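PDB 7ANV: ancestral D-type dye decolorizing peroxidase from Geotrichum candidum, which probably uses hydrogen peroxide at a bound haem to oxidise dyes and other substrates, as other dye-decolorizing peroxidases do. Local coordinates for residues D4-Q9 / T47-Q52; S247-R252 / L393-Q398; R252-L257 / V466-G471. One frame throughout, in Å; residues are numbered along the deposited sequence.

Interaction 1: residues D4-Q9 / T47-Q52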
loop_
_atom_site.group_PDB
_atom_site.type_symbol
_atom_site.label_atom_id
_atom_site.label_comp_id
_atom_site.label_asym_id
_atom_site.label_seq_id
_atom_site.Cartn_x
_atom_site.Cartn_y
_atom_site.Cartn_z
ATOM N N ASP A 4 11.937 9.203 18.976
ATOM C CA ASP A 4 11.495 10.592 19.183
ATOM C C ASP A 4 10.398 10.834 18.165
ATOM O O ASP A 4 10.694 11.072 16.989
ATOM C CB ASP A 4 12.640 11.580 19.095
ATOM C CG ASP A 4 12.177 13.014 19.118
ATOM O OD1 ASP A 4 10.935 13.302 19.448
ATOM O OD2 ASP A 4 13.033 13.830 18.742
ATOM N N LEU A 5 9.163 10.741 18.616
ATOM C CA LEU A 5 8.033 10.776 17.671
ATOM C C LEU A 5 7.849 12.193 17.127
ATOM O O LEU A 5 7.151 12.319 16.140
ATOM C CB LEU A 5 6.789 10.280 18.383
ATOM C CG LEU A 5 6.819 8.841 18.887
ATOM C CD1 LEU A 5 5.441 8.500 19.422
ATOM C CD2 LEU A 5 7.232 7.875 17.814
ATOM N N ASN A 6 8.461 13.218 17.730
ATOM C CA ASN A 6 8.389 14.584 17.199
ATOM C C ASN A 6 9.473 14.825 16.146
ATOM O O ASN A 6 9.521 15.984 15.641
ATOM C CB ASN A 6 8.444 15.644 18.289
ATOM C CG ASN A 6 7.652 16.882 17.953
ATOM O OD1 ASN A 6 6.629 16.868 17.255
ATOM N ND2 ASN A 6 8.145 18.009 18.417
ATOM N N ASN A 7 10.271 13.804 15.815
ATOM C CA ASN A 7 11.266 13.892 14.721
ATOM C C ASN A 7 10.831 13.119 13.482
ATOM O O ASN A 7 11.553 13.168 12.457
ATOM C CB ASN A 7 12.639 13.433 15.210
ATOM C CG ASN A 7 13.751 13.927 14.304
ATOM O OD1 ASN A 7 13.745 15.059 13.885
ATOM N ND2 ASN A 7 14.662 13.034 14.002
ATOM N N ILE A 8 9.729 12.381 13.553
ATOM C CA ILE A 8 9.325 11.408 12.518
ATOM C C ILE A 8 8.093 11.997 11.850
ATOM O O ILE A 8 7.166 12.411 12.565
ATOM C CB ILE A 8 9.051 10.028 13.156
ATOM C CG1 ILE A 8 10.319 9.432 13.772
ATOM C CG2 ILE A 8 8.422 9.081 12.169
ATOM C CD1 ILE A 8 10.045 8.317 14.783
ATOM N N GLN A 9 8.077 12.050 10.547
ATOM C CA GLN A 9 6.879 12.491 9.815
ATOM C C GLN A 9 5.690 11.564 10.099
ATOM O O GLN A 9 5.830 10.334 10.001
ATOM C CB GLN A 9 7.194 12.624 8.327
ATOM C CG GLN A 9 8.057 13.836 8.010
ATOM C CD GLN A 9 7.940 14.194 6.546
ATOM O OE1 GLN A 9 6.859 14.570 6.053
ATOM N NE2 GLN A 9 9.033 14.062 5.827
ATOM N N THR A 47 4.079 15.681 12.650
ATOM C CA THR A 47 4.952 14.608 13.189
ATOM C C THR A 47 4.081 13.492 13.741
ATOM O O THR A 47 2.874 13.717 13.984
ATOM C CB THR A 47 5.853 15.118 14.302
ATOM O OG1 THR A 47 5.031 15.557 15.393
ATOM C CG2 THR A 47 6.735 16.225 13.807
ATOM N N THR A 48 4.699 12.358 14.041
ATOM C CA THR A 48 3.962 11.243 14.681
ATOM C C THR A 48 3.429 11.724 16.032
ATOM O O THR A 48 2.287 11.335 16.405
ATOM C CB THR A 48 4.825 9.977 14.761
ATOM O OG1 THR A 48 5.056 9.473 13.450
ATOM C CG2 THR A 48 4.148 8.911 15.586
ATOM N N ALA A 49 4.209 12.510 16.785
ATOM C CA ALA A 49 3.743 13.073 18.069
ATOM C C ALA A 49 2.408 13.800 17.839
ATOM O O ALA A 49 1.448 13.571 18.618
ATOM C CB ALA A 49 4.806 13.979 18.693
ATOM N N GLN A 50 2.331 14.676 16.827
ATOM C CA GLN A 50 1.119 15.469 16.563
ATOM C C GLN A 50 -0.003 14.534 16.116
ATOM O O GLN A 50 -1.134 14.707 16.547
ATOM C CB GLN A 50 1.358 16.539 15.506
ATOM C CG GLN A 50 0.130 17.417 15.310
ATOM C CD GLN A 50 -0.270 18.141 16.570
ATOM O OE1 GLN A 50 0.555 18.661 17.309
ATOM N NE2 GLN A 50 -1.559 18.181 16.838
ATOM N N VAL A 51 0.294 13.541 15.296
ATOM C CA VAL A 51 -0.762 12.557 14.886
ATOM C C VAL A 51 -1.394 11.895 16.112
ATOM O O VAL A 51 -2.620 11.708 16.159
ATOM C CB VAL A 51 -0.188 11.506 13.918
ATOM C CG1 VAL A 51 -1.026 10.233 13.862
ATOM C CG2 VAL A 51 -0.006 12.082 12.553
ATOM N N GLN A 52 -0.585 11.507 17.086
ATOM C CA GLN A 52 -1.104 10.824 18.295
ATOM C C GLN A 52 -2.014 11.782 19.053
ATOM O O GLN A 52 -3.054 11.332 19.554
ATOM C CB GLN A 52 0.037 10.282 19.152
ATOM C CG GLN A 52 0.798 9.189 18.443
ATOM C CD GLN A 52 -0.053 7.975 18.193
ATOM O OE1 GLN A 52 -0.606 7.776 17.102
ATOM N NE2 GLN A 52 -0.067 7.114 19.181
#
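Two carbonyls of the N-terminal loop, those of Leu5 and Ile8, accept the first backbone amides of helix 48-59, while the side chain of Asn6 holds the residue that caps it. Ile8 O takes Thr48 N at 2.9 Å, the donor tilted 22° from the carbonyl plane; the same oxygen has a CA-H...O contact with Thr47 CA. Leu5 O takes Ala49 N at 3.0 Å, but from well above its carbonyl plane (66° out of it), so this amide does not lie on a lone pair.

The third amide is met from within the helical segment. Thr47, at the N-cap, has chi1 of 63°, which sets OG1 between its backbone N and carbonyl carbon; there it accepts Gln50 N at 3.2 Å. This hydroxyl also gives its proton to Asn6 OD1, 2.8 Å from Thr47 OG1 and in the carbonyl plane of the amide, and is thus both acceptor and donor. Behind Asn6 the loop is braced by an Asx turn, in which Asp4 OD1 receives Asn6 N at 3.0 Å.

Packing fills in beside these bonds. Leu5 CD2 lies 3.9 Å from Thr48 CG2, and the Leu5 and Ala49 CB atoms also meet. Ile8 runs alongside Thr48 and points the same way, its CG2 3.6 Å from Thr48 OG1; that hydroxyl bonds to Leu13 O. The Gln9 amide turns elsewhere, to Pro477 O and Ile82 N.

The chemistry is that of a helix start capped from two sources: successive amides of Thr48, Ala49 and Gln50, which lack acceptors in a preceding helical turn, are satisfied by two loop carbonyls and one hydroxyl. The partial positive charge expected at this helix end would probably strengthen all three bonds.

Interaction 2: residues S247-R252 / L393-Q398. With HEM (protoporphyrin IX containing Fe), chain B.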
loop_
_atom_site.group_PDB
_atom_site.type_symbol
_atom_site.label_atom_id
_atom_site.label_comp_id
_atom_site.label_asym_id
_atom_site.label_seq_id
_atom_site.Cartn_x
_atom_site.Cartn_y
_atom_site.Cartn_z
ATOM N N SER A 247 11.894 7.397 6.142
ATOM C CA SER A 247 11.354 6.128 5.614
ATOM C C SER A 247 11.160 6.310 4.107
ATOM O O SER A 247 10.815 7.462 3.636
ATOM C CB SER A 247 10.094 5.731 6.314
ATOM O OG SER A 247 9.683 4.430 5.918
ATOM N N PHE A 248 11.287 5.222 3.343
ATOM C CA PHE A 248 10.986 5.244 1.893
ATOM C C PHE A 248 9.480 5.072 1.684
ATOM O O PHE A 248 8.857 4.149 2.260
ATOM C CB PHE A 248 11.784 4.172 1.157
ATOM C CG PHE A 248 13.254 4.453 1.185
ATOM C CD1 PHE A 248 13.796 5.285 0.225
ATOM C CD2 PHE A 248 14.077 3.877 2.143
ATOM C CE1 PHE A 248 15.152 5.606 0.254
ATOM C CE2 PHE A 248 15.429 4.190 2.157
ATOM C CZ PHE A 248 15.967 5.006 1.189
ATOM N N LEU A 249 8.932 6.007 0.910
ATOM C CA LEU A 249 7.521 6.090 0.533
ATOM C C LEU A 249 7.400 5.537 -0.880
ATOM O O LEU A 249 7.845 6.186 -1.812
ATOM C CB LEU A 249 7.115 7.561 0.586
ATOM C CG LEU A 249 5.624 7.910 0.505
ATOM C CD1 LEU A 249 5.401 9.372 0.841
ATOM C CD2 LEU A 249 4.972 7.577 -0.824
ATOM N N VAL A 250 6.729 4.416 -1.028
ATOM C CA VAL A 250 6.348 3.875 -2.358
ATOM C C VAL A 250 4.948 4.375 -2.682
ATOM O O VAL A 250 4.021 4.072 -1.922
ATOM C CB VAL A 250 6.388 2.339 -2.373
ATOM C CG1 VAL A 250 5.829 1.833 -3.695
ATOM C CG2 VAL A 250 7.789 1.804 -2.073
ATOM N N PHE A 251 4.809 5.038 -3.824
ATOM C CA PHE A 251 3.506 5.464 -4.361
ATOM C C PHE A 251 3.178 4.660 -5.621
ATOM O O PHE A 251 3.986 4.646 -6.526
ATOM C CB PHE A 251 3.486 6.977 -4.596
ATOM C CG PHE A 251 2.119 7.480 -4.990
ATOM C CD1 PHE A 251 1.703 7.405 -6.314
ATOM C CD2 PHE A 251 1.262 8.050 -4.050
ATOM C CE1 PHE A 251 0.425 7.827 -6.676
ATOM C CE2 PHE A 251 -0.025 8.455 -4.406
ATOM C CZ PHE A 251 -0.426 8.353 -5.714
ATOM N N ARG A 252 1.990 4.076 -5.678
ATOM C CA ARG A 252 1.449 3.468 -6.899
ATOM C C ARG A 252 -0.009 3.883 -7.086
ATOM O O ARG A 252 -0.814 3.699 -6.180
ATOM C CB ARG A 252 1.477 1.936 -6.820
ATOM C CG ARG A 252 2.829 1.334 -6.529
ATOM C CD ARG A 252 3.588 1.023 -7.781
ATOM N NE ARG A 252 3.065 -0.155 -8.455
ATOM C CZ ARG A 252 3.291 -0.501 -9.728
ATOM N NH1 ARG A 252 3.933 0.300 -10.573
ATOM N NH2 ARG A 252 2.840 -1.675 -10.157
ATOM N N LEU A 393 -4.876 4.686 -4.319
ATOM C CA LEU A 393 -3.587 5.403 -4.198
ATOM C C LEU A 393 -2.835 4.622 -3.140
ATOM O O LEU A 393 -3.063 4.799 -1.895
ATOM C CB LEU A 393 -3.792 6.872 -3.849
ATOM C CG LEU A 393 -4.760 7.595 -4.804
ATOM C CD1 LEU A 393 -4.898 9.048 -4.397
ATOM C CD2 LEU A 393 -4.308 7.471 -6.270
ATOM N N PHE A 394 -2.038 3.677 -3.633
ATOM C CA PHE A 394 -1.286 2.754 -2.768
ATOM C C PHE A 394 -0.077 3.511 -2.246
ATOM O O PHE A 394 0.721 3.998 -3.058
ATOM C CB PHE A 394 -0.902 1.471 -3.507
ATOM C CG PHE A 394 -0.012 0.567 -2.698
ATOM C CD1 PHE A 394 1.365 0.718 -2.756
ATOM C CD2 PHE A 394 -0.545 -0.374 -1.837
ATOM C CE1 PHE A 394 2.213 -0.070 -2.001
ATOM C CE2 PHE A 394 0.321 -1.184 -1.096
ATOM C CZ PHE A 394 1.678 -1.036 -1.194
ATOM N N VAL A 395 0.103 3.524 -0.920
ATOM C CA VAL A 395 1.312 4.106 -0.291
ATOM C C VAL A 395 1.825 3.097 0.718
ATOM O O VAL A 395 1.023 2.648 1.554
ATOM C CB VAL A 395 1.030 5.484 0.340
ATOM C CG1 VAL A 395 2.171 5.996 1.237
ATOM C CG2 VAL A 395 0.719 6.518 -0.726
ATOM N N CYS A 396 3.113 2.814 0.713
ATOM C CA CYS A 396 3.669 2.038 1.817
ATOM C C CYS A 396 5.014 2.623 2.202
ATOM O O CYS A 396 5.677 3.250 1.354
ATOM C CB CYS A 396 3.654 0.550 1.510
ATOM S SG CYS A 396 4.907 0.010 0.321
ATOM N N TYR A 397 5.357 2.388 3.458
ATOM C CA TYR A 397 6.623 2.834 4.078
ATOM C C TYR A 397 7.444 1.616 4.505
ATOM O O TYR A 397 6.906 0.619 4.997
ATOM C CB TYR A 397 6.334 3.745 5.270
ATOM C CG TYR A 397 5.652 5.030 4.893
ATOM C CD1 TYR A 397 6.399 6.089 4.394
ATOM C CD2 TYR A 397 4.270 5.169 4.967
ATOM C CE1 TYR A 397 5.820 7.310 4.085
ATOM C CE2 TYR A 397 3.671 6.371 4.585
ATOM C CZ TYR A 397 4.451 7.431 4.156
ATOM O OH TYR A 397 3.881 8.618 3.788
ATOM N N GLN A 398 8.760 1.769 4.407
ATOM C CA GLN A 398 9.767 0.750 4.757
ATOM C C GLN A 398 11.118 1.425 4.753
ATOM O O GLN A 398 11.314 2.427 4.047
ATOM C CB GLN A 398 9.755 -0.431 3.771
ATOM C CG GLN A 398 10.032 -0.083 2.310
ATOM C CD GLN A 398 8.792 0.108 1.471
ATOM O OE1 GLN A 398 8.183 -0.852 1.003
ATOM N NE2 GLN A 398 8.389 1.345 1.291
HETATM C CHA HEM B . -3.899 -6.231 2.787
HETATM C CHB HEM B . -6.606 -4.862 -0.990
HETATM C CHC HEM B . -2.528 -3.571 -3.390
HETATM C CHD HEM B . 0.118 -5.335 0.267
HETATM C C1A HEM B . -4.974 -5.952 1.963
HETATM C C2A HEM B . -6.332 -6.148 2.314
HETATM C C3A HEM B . -7.098 -5.783 1.252
HETATM C C4A HEM B . -6.211 -5.326 0.239
HETATM C CMA HEM B . -8.615 -5.797 1.162
HETATM C CAA HEM B . -6.859 -6.745 3.615
HETATM C CBA HEM B . -6.888 -5.797 4.801
HETATM C CGA HEM B . -5.787 -6.022 5.798
HETATM O O1A HEM B . -5.343 -7.134 6.138
HETATM O O2A HEM B . -5.332 -5.057 6.323
HETATM C C1B HEM B . -5.709 -4.389 -1.967
HETATM C C2B HEM B . -6.123 -3.824 -3.216
HETATM C C3B HEM B . -5.003 -3.438 -3.892
HETATM C C4B HEM B . -3.854 -3.785 -3.011
HETATM C CMB HEM B . -7.536 -3.682 -3.710
HETATM C CAB HEM B . -4.844 -2.761 -5.200
HETATM C CBB HEM B . -5.795 -2.012 -5.811
HETATM C C1C HEM B . -1.429 -3.966 -2.612
HETATM C C2C HEM B . -0.077 -3.878 -2.980
HETATM C C3C HEM B . 0.658 -4.417 -1.939
HETATM C C4C HEM B . -0.263 -4.816 -0.934
HETATM C CMC HEM B . 0.443 -3.296 -4.286
HETATM C CAC HEM B . 2.102 -4.608 -1.783
HETATM C CBC HEM B . 2.930 -4.691 -2.814
HETATM C C1D HEM B . -0.800 -5.659 1.266
HETATM C C2D HEM B . -0.323 -6.122 2.580
HETATM C C3D HEM B . -1.454 -6.386 3.269
HETATM C C4D HEM B . -2.592 -6.081 2.374
HETATM C CMD HEM B . 1.095 -6.289 3.115
HETATM C CAD HEM B . -1.537 -6.889 4.694
HETATM C CBD HEM B . -1.383 -8.416 4.802
HETATM C CGD HEM B . -1.330 -8.866 6.232
HETATM O O1D HEM B . -2.059 -9.846 6.529
HETATM O O2D HEM B . -0.564 -8.326 7.070
HETATM N NA HEM B . -4.904 -5.433 0.677
HETATM N NB HEM B . -4.371 -4.326 -1.887
HETATM N NC HEM B . -1.540 -4.582 -1.384
HETATM N ND HEM B . -2.150 -5.680 1.152
HETATM FE FE HEM B . -3.239 -5.082 -0.323
#
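At the centre of the antiparallel sheet beside the haem, strands 247-256 and 391-398 run next to each other, and Phe394 carries their contact onto the cofactor. The short strand axes approach to 4.7 Å, with N-to-C directions 162° apart. Phe248-Gln398, Val250-Cys396 and Arg252-Phe394 are hydrogen-bonded pairs; Val250 N gives a nearly straight bond (167°) to Cys396 O at 2.9 Å. Leu249-Tyr397 and Phe251-Val395 are the non-hydrogen-bonded pairs between them.

On the sheet face that carries Val250, Arg252, Phe394 and Cys396, the Phe394 ring stands with CG anti to its backbone N (chi1 174°), which carries CE2 to 3.3 Å from HEM C2C. The haem methyl CMC sits over the centre of one ring face. Farther along, Gln398 doubles back at chi2, and its NE2 gives a 3.0 Å bond to Phe248 O. That carbonyl also accepts Gln398 N, so one residue grips it twice: the backbone amide arrives in the carbonyl plane, the side-chain amide from above it. Val250 CG2 rests against the same NE2, at 3.4 Å.

Across the sheet, Leu249 lies alongside Tyr397 with its CG 3.6 Å from Tyr397 CE1, and Phe251 CD2 meets Val395 CG2 at 3.7 Å. The Tyr397 hydroxyl bonds to Asp11.

Helix 405-413 covers the Val250 and Cys396 face through Phe405, whose backbone N also bonds to Gln398 OE1. On the other face Phe25 and Tyr23 meet the Phe251 ring edge-to-face. Strand 466-476 flanks 247-256, and strand 366-372 flanks 391-398.

Interaction 3: residues R252-L257 / V466-G471. With HEM (protoporphyrin IX containing Fe), chain B.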
loop_
_atom_site.group_PDB
_atom_site.type_symbol
_atom_site.label_atom_id
_atom_site.label_comp_id
_atom_site.label_asym_id
_atom_site.label_seq_id
_atom_site.Cartn_x
_atom_site.Cartn_y
_atom_site.Cartn_z
ATOM N N ARG A 252 1.990 4.076 -5.678
ATOM C CA ARG A 252 1.449 3.468 -6.899
ATOM C C ARG A 252 -0.009 3.883 -7.086
ATOM O O ARG A 252 -0.814 3.699 -6.180
ATOM C CB ARG A 252 1.477 1.936 -6.820
ATOM C CG ARG A 252 2.829 1.334 -6.529
ATOM C CD ARG A 252 3.588 1.023 -7.781
ATOM N NE ARG A 252 3.065 -0.155 -8.455
ATOM C CZ ARG A 252 3.291 -0.501 -9.728
ATOM N NH1 ARG A 252 3.933 0.300 -10.573
ATOM N NH2 ARG A 252 2.840 -1.675 -10.157
ATOM N N LYS A 253 -0.305 4.440 -8.242
ATOM C CA LYS A 253 -1.700 4.666 -8.666
ATOM C C LYS A 253 -2.210 3.377 -9.306
ATOM O O LYS A 253 -1.694 2.984 -10.375
ATOM C CB LYS A 253 -1.805 5.861 -9.611
ATOM C CG LYS A 253 -3.234 6.132 -10.023
ATOM C CD LYS A 253 -3.416 7.228 -11.060
ATOM C CE LYS A 253 -4.854 7.200 -11.532
ATOM N NZ LYS A 253 -5.138 8.181 -12.608
ATOM N N LEU A 254 -3.134 2.693 -8.642
ATOM C CA LEU A 254 -3.623 1.364 -9.078
ATOM C C LEU A 254 -5.113 1.517 -9.429
ATOM O O LEU A 254 -5.975 1.583 -8.527
ATOM C CB LEU A 254 -3.424 0.316 -7.988
ATOM C CG LEU A 254 -1.984 0.170 -7.543
ATOM C CD1 LEU A 254 -1.870 -0.855 -6.410
ATOM C CD2 LEU A 254 -1.082 -0.191 -8.725
ATOM N N GLN A 255 -5.381 1.570 -10.725
ATOM C CA GLN A 255 -6.772 1.655 -11.227
ATOM C C GLN A 255 -7.491 0.329 -10.946
ATOM O O GLN A 255 -6.884 -0.735 -11.190
ATOM C CB GLN A 255 -6.747 1.946 -12.715
ATOM C CG GLN A 255 -8.156 2.081 -13.252
ATOM C CD GLN A 255 -8.200 2.239 -14.741
ATOM O OE1 GLN A 255 -7.174 2.229 -15.420
ATOM N NE2 GLN A 255 -9.417 2.368 -15.261
ATOM N N GLN A 256 -8.746 0.362 -10.491
ATOM C CA GLN A 256 -9.540 -0.857 -10.231
ATOM C C GLN A 256 -10.717 -0.938 -11.198
ATOM O O GLN A 256 -11.364 0.077 -11.437
ATOM C CB GLN A 256 -9.995 -0.891 -8.777
ATOM C CG GLN A 256 -8.820 -1.135 -7.839
ATOM C CD GLN A 256 -9.216 -0.986 -6.401
ATOM O OE1 GLN A 256 -8.971 0.027 -5.747
ATOM N NE2 GLN A 256 -9.825 -2.034 -5.885
ATOM N N LEU A 257 -10.947 -2.138 -11.733
ATOM C CA LEU A 257 -12.046 -2.422 -12.686
ATOM C C LEU A 257 -13.102 -3.206 -11.900
ATOM O O LEU A 257 -13.047 -4.452 -11.837
ATOM C CB LEU A 257 -11.477 -3.231 -13.854
ATOM C CG LEU A 257 -10.358 -2.542 -14.632
ATOM C CD1 LEU A 257 -9.936 -3.433 -15.801
ATOM C CD2 LEU A 257 -10.762 -1.170 -15.108
ATOM N N VAL A 466 -6.726 -4.948 -11.589
ATOM C CA VAL A 466 -5.935 -3.799 -11.075
ATOM C C VAL A 466 -4.929 -3.423 -12.153
ATOM O O VAL A 466 -4.184 -4.312 -12.626
ATOM C CB VAL A 466 -5.271 -4.131 -9.730
ATOM C CG1 VAL A 466 -4.352 -3.013 -9.319
ATOM C CG2 VAL A 466 -6.333 -4.406 -8.681
ATOM N N VAL A 467 -4.963 -2.179 -12.595
ATOM C CA VAL A 467 -4.115 -1.710 -13.722
ATOM C C VAL A 467 -3.196 -0.634 -13.174
ATOM O O VAL A 467 -3.660 0.456 -12.777
ATOM C CB VAL A 467 -4.933 -1.174 -14.904
ATOM C CG1 VAL A 467 -4.002 -0.726 -16.010
ATOM C CG2 VAL A 467 -5.941 -2.211 -15.408
ATOM N N PRO A 468 -1.888 -0.905 -13.038
ATOM C CA PRO A 468 -0.987 0.136 -12.557
ATOM C C PRO A 468 -0.965 1.307 -13.556
ATOM O O PRO A 468 -0.864 1.076 -14.774
ATOM C CB PRO A 468 0.373 -0.546 -12.470
ATOM C CG PRO A 468 0.016 -2.043 -12.433
ATOM C CD PRO A 468 -1.183 -2.161 -13.356
ATOM N N ARG A 469 -1.040 2.540 -13.036
ATOM C CA ARG A 469 -1.038 3.770 -13.858
ATOM C C ARG A 469 0.203 4.612 -13.563
ATOM O O ARG A 469 0.390 5.637 -14.227
ATOM C CB ARG A 469 -2.349 4.516 -13.658
ATOM C CG ARG A 469 -3.544 3.735 -14.170
ATOM C CD ARG A 469 -3.468 3.501 -15.674
ATOM N NE ARG A 469 -4.643 2.806 -16.221
ATOM C CZ ARG A 469 -4.748 2.275 -17.448
ATOM N NH1 ARG A 469 -3.726 2.312 -18.293
ATOM N NH2 ARG A 469 -5.880 1.681 -17.807
ATOM N N GLY A 470 1.083 4.132 -12.700
ATOM C CA GLY A 470 2.351 4.835 -12.476
ATOM C C GLY A 470 2.620 5.047 -11.014
ATOM O O GLY A 470 1.729 4.880 -10.182
ATOM N N GLY A 471 3.800 5.561 -10.743
ATOM C CA GLY A 471 4.166 5.918 -9.382
ATOM C C GLY A 471 5.621 6.240 -9.320
ATOM O O GLY A 471 6.254 6.416 -10.400
HETATM C CHA HEM B . -3.899 -6.231 2.787
HETATM C CHB HEM B . -6.606 -4.862 -0.990
HETATM C CHC HEM B . -2.528 -3.571 -3.390
HETATM C CHD HEM B . 0.118 -5.335 0.267
HETATM C C1A HEM B . -4.974 -5.952 1.963
HETATM C C2A HEM B . -6.332 -6.148 2.314
HETATM C C3A HEM B . -7.098 -5.783 1.252
HETATM C C4A HEM B . -6.211 -5.326 0.239
HETATM C CMA HEM B . -8.615 -5.797 1.162
HETATM C CAA HEM B . -6.859 -6.745 3.615
HETATM C CBA HEM B . -6.888 -5.797 4.801
HETATM C CGA HEM B . -5.787 -6.022 5.798
HETATM O O1A HEM B . -5.343 -7.134 6.138
HETATM O O2A HEM B . -5.332 -5.057 6.323
HETATM C C1B HEM B . -5.709 -4.389 -1.967
HETATM C C2B HEM B . -6.123 -3.824 -3.216
HETATM C C3B HEM B . -5.003 -3.438 -3.892
HETATM C C4B HEM B . -3.854 -3.785 -3.011
HETATM C CMB HEM B . -7.536 -3.682 -3.710
HETATM C CAB HEM B . -4.844 -2.761 -5.200
HETATM C CBB HEM B . -5.795 -2.012 -5.811
HETATM C C1C HEM B . -1.429 -3.966 -2.612
HETATM C C2C HEM B . -0.077 -3.878 -2.980
HETATM C C3C HEM B . 0.658 -4.417 -1.939
HETATM C C4C HEM B . -0.263 -4.816 -0.934
HETATM C CMC HEM B . 0.443 -3.296 -4.286
HETATM C CAC HEM B . 2.102 -4.608 -1.783
HETATM C CBC HEM B . 2.930 -4.691 -2.814
HETATM C C1D HEM B . -0.800 -5.659 1.266
HETATM C C2D HEM B . -0.323 -6.122 2.580
HETATM C C3D HEM B . -1.454 -6.386 3.269
HETATM C C4D HEM B . -2.592 -6.081 2.374
HETATM C CMD HEM B . 1.095 -6.289 3.115
HETATM C CAD HEM B . -1.537 -6.889 4.694
HETATM C CBD HEM B . -1.383 -8.416 4.802
HETATM C CGD HEM B . -1.330 -8.866 6.232
HETATM O O1D HEM B . -2.059 -9.846 6.529
HETATM O O2D HEM B . -0.564 -8.326 7.070
HETATM N NA HEM B . -4.904 -5.433 0.677
HETATM N NB HEM B . -4.371 -4.326 -1.887
HETATM N NC HEM B . -1.540 -4.582 -1.384
HETATM N ND HEM B . -2.150 -5.680 1.152
HETATM FE FE HEM B . -3.239 -5.082 -0.323
#
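Leu254 settles between Val466 and Pro468 of the neighbouring antiparallel strand: its CB is 3.7 Å from Val466 CG1, while CD2 reaches Pro468, 3.8 Å from Pro468 CA. The remaining branch, CD1, projects to the haem and lies 3.7 Å from the vinyl carbon HEM CAB. Val466 CG2 and the extended chain of Gln256 close round the outer vinyl carbon, so that CBB fits a hollow made by Leu254, Gln256 and Val466; Gln256 CD is 3.6 Å from HEM CBB. The Gln256 amide is anchored beyond the contact, its NE2 bonding to Glu193. The Pro468 ring lies side by side with Arg252, its CB 3.6 Å from Arg252 NH2 at the guanidinium end, which a salt bridge from NH2 to Asp117 and a hydrogen bond from NH1 to Gln108 hold.

The other face is built from long chains. Gln255 reaches out fully extended (chi1 -178°, chi2 -175°), and Arg469 grips its OE1 side-on with two nitrogens, NE at 2.7 Å and NH2 at 2.8 Å. Both bonds lie in the guanidinium plane, which fixes how Arg469 is turned; Val467 CG1 sits over the centre of one guanidinium face. Lys253, also extended, crosses Arg469, its CD 3.9 Å from Arg469 CB, and its NZ forms salt bridges with Asp132 and Asp389.

The backbone register is offset by one residue here: Arg252 pairs with Gly471 and Leu254 with Pro468, so the single Lys253 faces two residues, Arg469 and Gly470. Gly470 has phi near 130°, where a side chain would jam against the preceding carbonyl. This is a beta bulge on the outermost strand of an antiparallel sheet; beyond it Leu254, Gln256 and Val466 form part of the haem pocket wall, round a vinyl group.

Overall arrangement
Interaction 1 closes before the other two open. It joins the N-terminal loop to helix 48-59, beside the first of two four-stranded antiparallel sheets that share the strand order 2-3-1-4, as in the paired ferredoxin-like units of this family. Interactions 2 and 3, whose segments alternate along the chain, belong to the second sheet: strand 247-256 pairs with 391-398, then with 466-476. Their centres are about 14 Å apart; they share Arg252 and meet where Phe394 CB lies 3.8 Å from Leu254 CD1, in the haem pocket that these contacts help shape. Interaction 1, centred about 18 Å from interaction 2 and about 30 Å from interaction 3, touches neither, its nearest atoms about 7 Å from interaction 2.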